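Long-range contact in 3-hydroxyacyl-CoA dehydrogenase type-2 (Mycobacterium avium, PDB 3PPI), which probably catalyses the NAD-dependent oxidation of 3-hydroxyacyl-CoA to 3-oxoacyl-CoA, as a member of the short-chain dehydrogenase/reductase family: residues Gly38-Arg48 and Ala63-Leu74. Sequence-based numbering, arbitrary orientation.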
loop_
_atom_site.group_PDB
_atom_site.type_symbol
_atom_site.label_atom_id
_atom_site.label_comp_id
_atom_site.label_asym_id
_atom_site.label_seq_id
_atom_site.Cartn_x
_atom_site.Cartn_y
_atom_site.Cartn_z
ATOM N N GLY A 38 -12.046 -26.698 -4.465
ATOM C CA GLY A 38 -11.083 -27.777 -4.263
ATOM C C GLY A 38 -10.977 -28.790 -5.393
ATOM O O GLY A 38 -10.035 -29.562 -5.424
ATOM N N ALA A 39 -11.925 -28.774 -6.328
ATOM C CA ALA A 39 -11.997 -29.779 -7.393
ATOM C C ALA A 39 -11.013 -29.554 -8.529
ATOM O O ALA A 39 -10.770 -30.466 -9.293
ATOM C CB ALA A 39 -13.408 -29.867 -7.971
ATOM N N GLY A 40 -10.453 -28.359 -8.658
ATOM C CA GLY A 40 -9.471 -28.108 -9.710
ATOM C C GLY A 40 -8.565 -26.922 -9.444
ATOM O O GLY A 40 -8.763 -26.187 -8.498
ATOM N N GLY A 41 -7.553 -26.767 -10.289
ATOM C CA GLY A 41 -6.698 -25.595 -10.291
ATOM C C GLY A 41 -5.974 -25.385 -8.972
ATOM O O GLY A 41 -5.397 -26.314 -8.413
ATOM N N LEU A 42 -6.028 -24.158 -8.470
ATOM C CA LEU A 42 -5.319 -23.804 -7.255
ATOM C C LEU A 42 -5.853 -24.598 -6.062
ATOM O O LEU A 42 -5.097 -25.052 -5.215
ATOM C CB LEU A 42 -5.469 -22.306 -6.979
ATOM C CG LEU A 42 -5.017 -21.329 -8.053
ATOM C CD1 LEU A 42 -5.171 -19.857 -7.523
ATOM C CD2 LEU A 42 -3.579 -21.634 -8.493
ATOM N N GLY A 43 -7.172 -24.734 -5.993
ATOM C CA GLY A 43 -7.812 -25.464 -4.906
ATOM C C GLY A 43 -7.434 -26.936 -4.872
ATOM O O GLY A 43 -7.178 -27.478 -3.803
ATOM N N GLU A 44 -7.395 -27.584 -6.035
ATOM C CA GLU A 44 -6.972 -28.982 -6.098
ATOM C C GLU A 44 -5.560 -29.149 -5.538
ATOM O O GLU A 44 -5.306 -30.062 -4.743
ATOM C CB GLU A 44 -7.048 -29.524 -7.535
ATOM C CG GLU A 44 -6.435 -30.908 -7.718
ATOM C CD GLU A 44 -6.496 -31.404 -9.166
ATOM O OE1 GLU A 44 -7.130 -30.745 -10.014
ATOM O OE2 GLU A 44 -5.898 -32.464 -9.451
ATOM N N ALA A 45 -4.643 -28.276 -5.940
ATOM C CA ALA A 45 -3.257 -28.396 -5.480
ATOM C C ALA A 45 -3.183 -28.219 -3.951
ATOM O O ALA A 45 -2.395 -28.885 -3.259
ATOM C CB ALA A 45 -2.365 -27.382 -6.199
ATOM N N THR A 46 -4.031 -27.340 -3.431
ATOM C CA THR A 46 -4.109 -27.102 -1.995
ATOM C C THR A 46 -4.634 -28.354 -1.301
ATOM O O THR A 46 -4.045 -28.807 -0.333
ATOM C CB THR A 46 -5.000 -25.889 -1.682
ATOM O OG1 THR A 46 -4.491 -24.760 -2.396
ATOM C CG2 THR A 46 -5.040 -25.576 -0.172
ATOM N N VAL A 47 -5.715 -28.929 -1.825
ATOM C CA VAL A 47 -6.238 -30.178 -1.277
ATOM C C VAL A 47 -5.150 -31.264 -1.218
ATOM O O VAL A 47 -4.932 -31.880 -0.163
ATOM C CB VAL A 47 -7.451 -30.687 -2.067
ATOM C CG1 VAL A 47 -7.832 -32.113 -1.618
ATOM C CG2 VAL A 47 -8.640 -29.718 -1.901
ATOM N N ARG A 48 -4.475 -31.485 -2.341
ATOM C CA ARG A 48 -3.438 -32.513 -2.424
ATOM C C ARG A 48 -2.346 -32.267 -1.373
ATOM O O ARG A 48 -1.906 -33.196 -0.703
ATOM C CB ARG A 48 -2.829 -32.553 -3.831
ATOM C CG ARG A 48 -3.772 -33.106 -4.892
ATOM C CD ARG A 48 -3.089 -33.208 -6.234
ATOM N NE ARG A 48 -3.992 -33.678 -7.291
ATOM C CZ ARG A 48 -4.282 -34.957 -7.528
ATOM N NH1 ARG A 48 -3.762 -35.922 -6.774
ATOM N NH2 ARG A 48 -5.110 -35.271 -8.516
ATOM N N ALA A 63 -18.180 -28.587 -9.051
ATOM C CA ALA A 63 -17.723 -29.556 -10.063
ATOM C C ALA A 63 -17.740 -30.976 -9.501
ATOM O O ALA A 63 -16.719 -31.473 -8.999
ATOM C CB ALA A 63 -16.311 -29.184 -10.558
ATOM N N ALA A 64 -18.902 -31.628 -9.600
ATOM C CA ALA A 64 -19.155 -32.918 -8.946
ATOM C C ALA A 64 -18.283 -34.086 -9.434
ATOM O O ALA A 64 -17.795 -34.874 -8.615
ATOM C CB ALA A 64 -20.633 -33.283 -9.055
ATOM N N GLU A 65 -18.069 -34.195 -10.744
ATOM C CA GLU A 65 -17.305 -35.322 -11.318
ATOM C C GLU A 65 -15.812 -35.196 -10.988
ATOM O O GLU A 65 -15.187 -36.146 -10.518
ATOM C CB GLU A 65 -17.512 -35.410 -12.835
ATOM N N LYS A 66 -15.248 -34.020 -11.232
ATOM C CA LYS A 66 -13.858 -33.754 -10.868
ATOM C C LYS A 66 -13.608 -33.894 -9.362
ATOM O O LYS A 66 -12.626 -34.515 -8.946
ATOM C CB LYS A 66 -13.410 -32.364 -11.344
ATOM C CG LYS A 66 -12.311 -32.418 -12.404
ATOM C CD LYS A 66 -11.325 -31.245 -12.314
ATOM C CE LYS A 66 -9.846 -31.721 -12.319
ATOM N NZ LYS A 66 -9.328 -32.112 -10.960
ATOM N N GLY A 67 -14.502 -33.315 -8.561
ATOM C CA GLY A 67 -14.402 -33.361 -7.102
ATOM C C GLY A 67 -14.480 -34.765 -6.530
ATOM O O GLY A 67 -13.675 -35.124 -5.661
ATOM N N LYS A 68 -15.439 -35.563 -7.021
ATOM C CA LYS A 68 -15.606 -36.942 -6.559
ATOM C C LYS A 68 -14.397 -37.772 -6.954
ATOM O O LYS A 68 -13.913 -38.584 -6.168
ATOM C CB LYS A 68 -16.883 -37.588 -7.128
ATOM N N ALA A 69 -13.935 -37.565 -8.186
ATOM C CA ALA A 69 -12.747 -38.236 -8.714
ATOM C C ALA A 69 -11.524 -37.943 -7.843
ATOM O O ALA A 69 -10.770 -38.843 -7.503
ATOM C CB ALA A 69 -12.489 -37.779 -10.154
ATOM N N LEU A 70 -11.339 -36.679 -7.473
ATOM C CA LEU A 70 -10.213 -36.306 -6.626
ATOM C C LEU A 70 -10.333 -36.931 -5.233
ATOM O O LEU A 70 -9.351 -37.433 -4.689
ATOM C CB LEU A 70 -10.103 -34.779 -6.515
ATOM C CG LEU A 70 -8.968 -34.249 -5.650
ATOM C CD1 LEU A 70 -7.631 -34.657 -6.248
ATOM C CD2 LEU A 70 -9.074 -32.718 -5.510
ATOM N N ALA A 71 -11.531 -36.889 -4.657
ATOM C CA ALA A 71 -11.763 -37.490 -3.343
ATOM C C ALA A 71 -11.510 -39.007 -3.356
ATOM O O ALA A 71 -10.924 -39.559 -2.408
ATOM C CB ALA A 71 -13.177 -37.187 -2.867
ATOM N N ASP A 72 -11.944 -39.671 -4.429
ATOM C CA ASP A 72 -11.727 -41.115 -4.586
ATOM C C ASP A 72 -10.242 -41.428 -4.741
ATOM O O ASP A 72 -9.728 -42.338 -4.096
ATOM C CB ASP A 72 -12.504 -41.676 -5.789
ATOM C CG ASP A 72 -14.021 -41.592 -5.608
ATOM O OD1 ASP A 72 -14.489 -41.380 -4.470
ATOM O OD2 ASP A 72 -14.753 -41.723 -6.615
ATOM N N GLU A 73 -9.550 -40.664 -5.585
ATOM C CA GLU A 73 -8.111 -40.844 -5.790
ATOM C C GLU A 73 -7.334 -40.734 -4.483
ATOM O O GLU A 73 -6.389 -41.478 -4.272
ATOM C CB GLU A 73 -7.572 -39.795 -6.779
ATOM C CG GLU A 73 -6.039 -39.822 -6.967
ATOM C CD GLU A 73 -5.509 -38.666 -7.804
ATOM O OE1 GLU A 73 -6.304 -37.964 -8.456
ATOM O OE2 GLU A 73 -4.281 -38.443 -7.801
ATOM N N LEU A 74 -7.707 -39.786 -3.620
ATOM C CA LEU A 74 -6.938 -39.532 -2.396
ATOM C C LEU A 74 -7.269 -40.493 -1.248
ATOM O O LEU A 74 -6.442 -40.692 -0.358
ATOM C CB LEU A 74 -7.107 -38.079 -1.936
ATOM C CG LEU A 74 -6.491 -37.016 -2.856
ATOM C CD1 LEU A 74 -6.710 -35.631 -2.269
ATOM C CD2 LEU A 74 -5.011 -37.296 -3.075
#
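With CG trans to the main-chain nitrogen (chi1 175°) and an extended chain beyond, Glu73 reaches across from its helix to the guanidinium of Arg48; Glu44, which stands one turn before Arg48 in the same helix, has the same torsion and extended shape, an instance of how alternating charges can close over an apolar seam. Arg48 holds Glu73 end-on: NH1 lies 2.8 Å from OE2 and NH2 2.9 Å from OE1, yet the two flat groups are turned 52° apart, and OE2 is met from above the carboxylate plane. Toward Glu44 the grip is side-on, NE and NH2 converging on OE2 within the guanidinium plane. Lys66 extends the network, its bent chain crossing Glu44 at about a right angle and setting NZ 2.8 Å from OE1. The same ammonium donates to Ala39 O in the carbonyl plane, tying the helix 64-74 to the glycine-rich turn. That turn follows the first strand of a Rossmann fold and matches the TGxxxGxG motif of short-chain dehydrogenases, with glycines at Gly37, Gly41 and Gly43, so it probably borders the dinucleotide site; the helical segments 41-48 and 64-74 run nearly parallel, at 17°. Ala39 CB packs on the backbone of Gly67, 3.7 Å from its N, and the two CA atoms are 4.3 Å apart. Beneath the charges, Leu70 divides its methyls: CD1 lies over one face of the Arg48 guanidinium, while CD2 reaches Gly38 O and the Glu44 CG. Val47 CG1 meets Leu74 CD1 at 3.7 Å, and both Val47 and Leu70 also touch Ile59 of the strand 56-61.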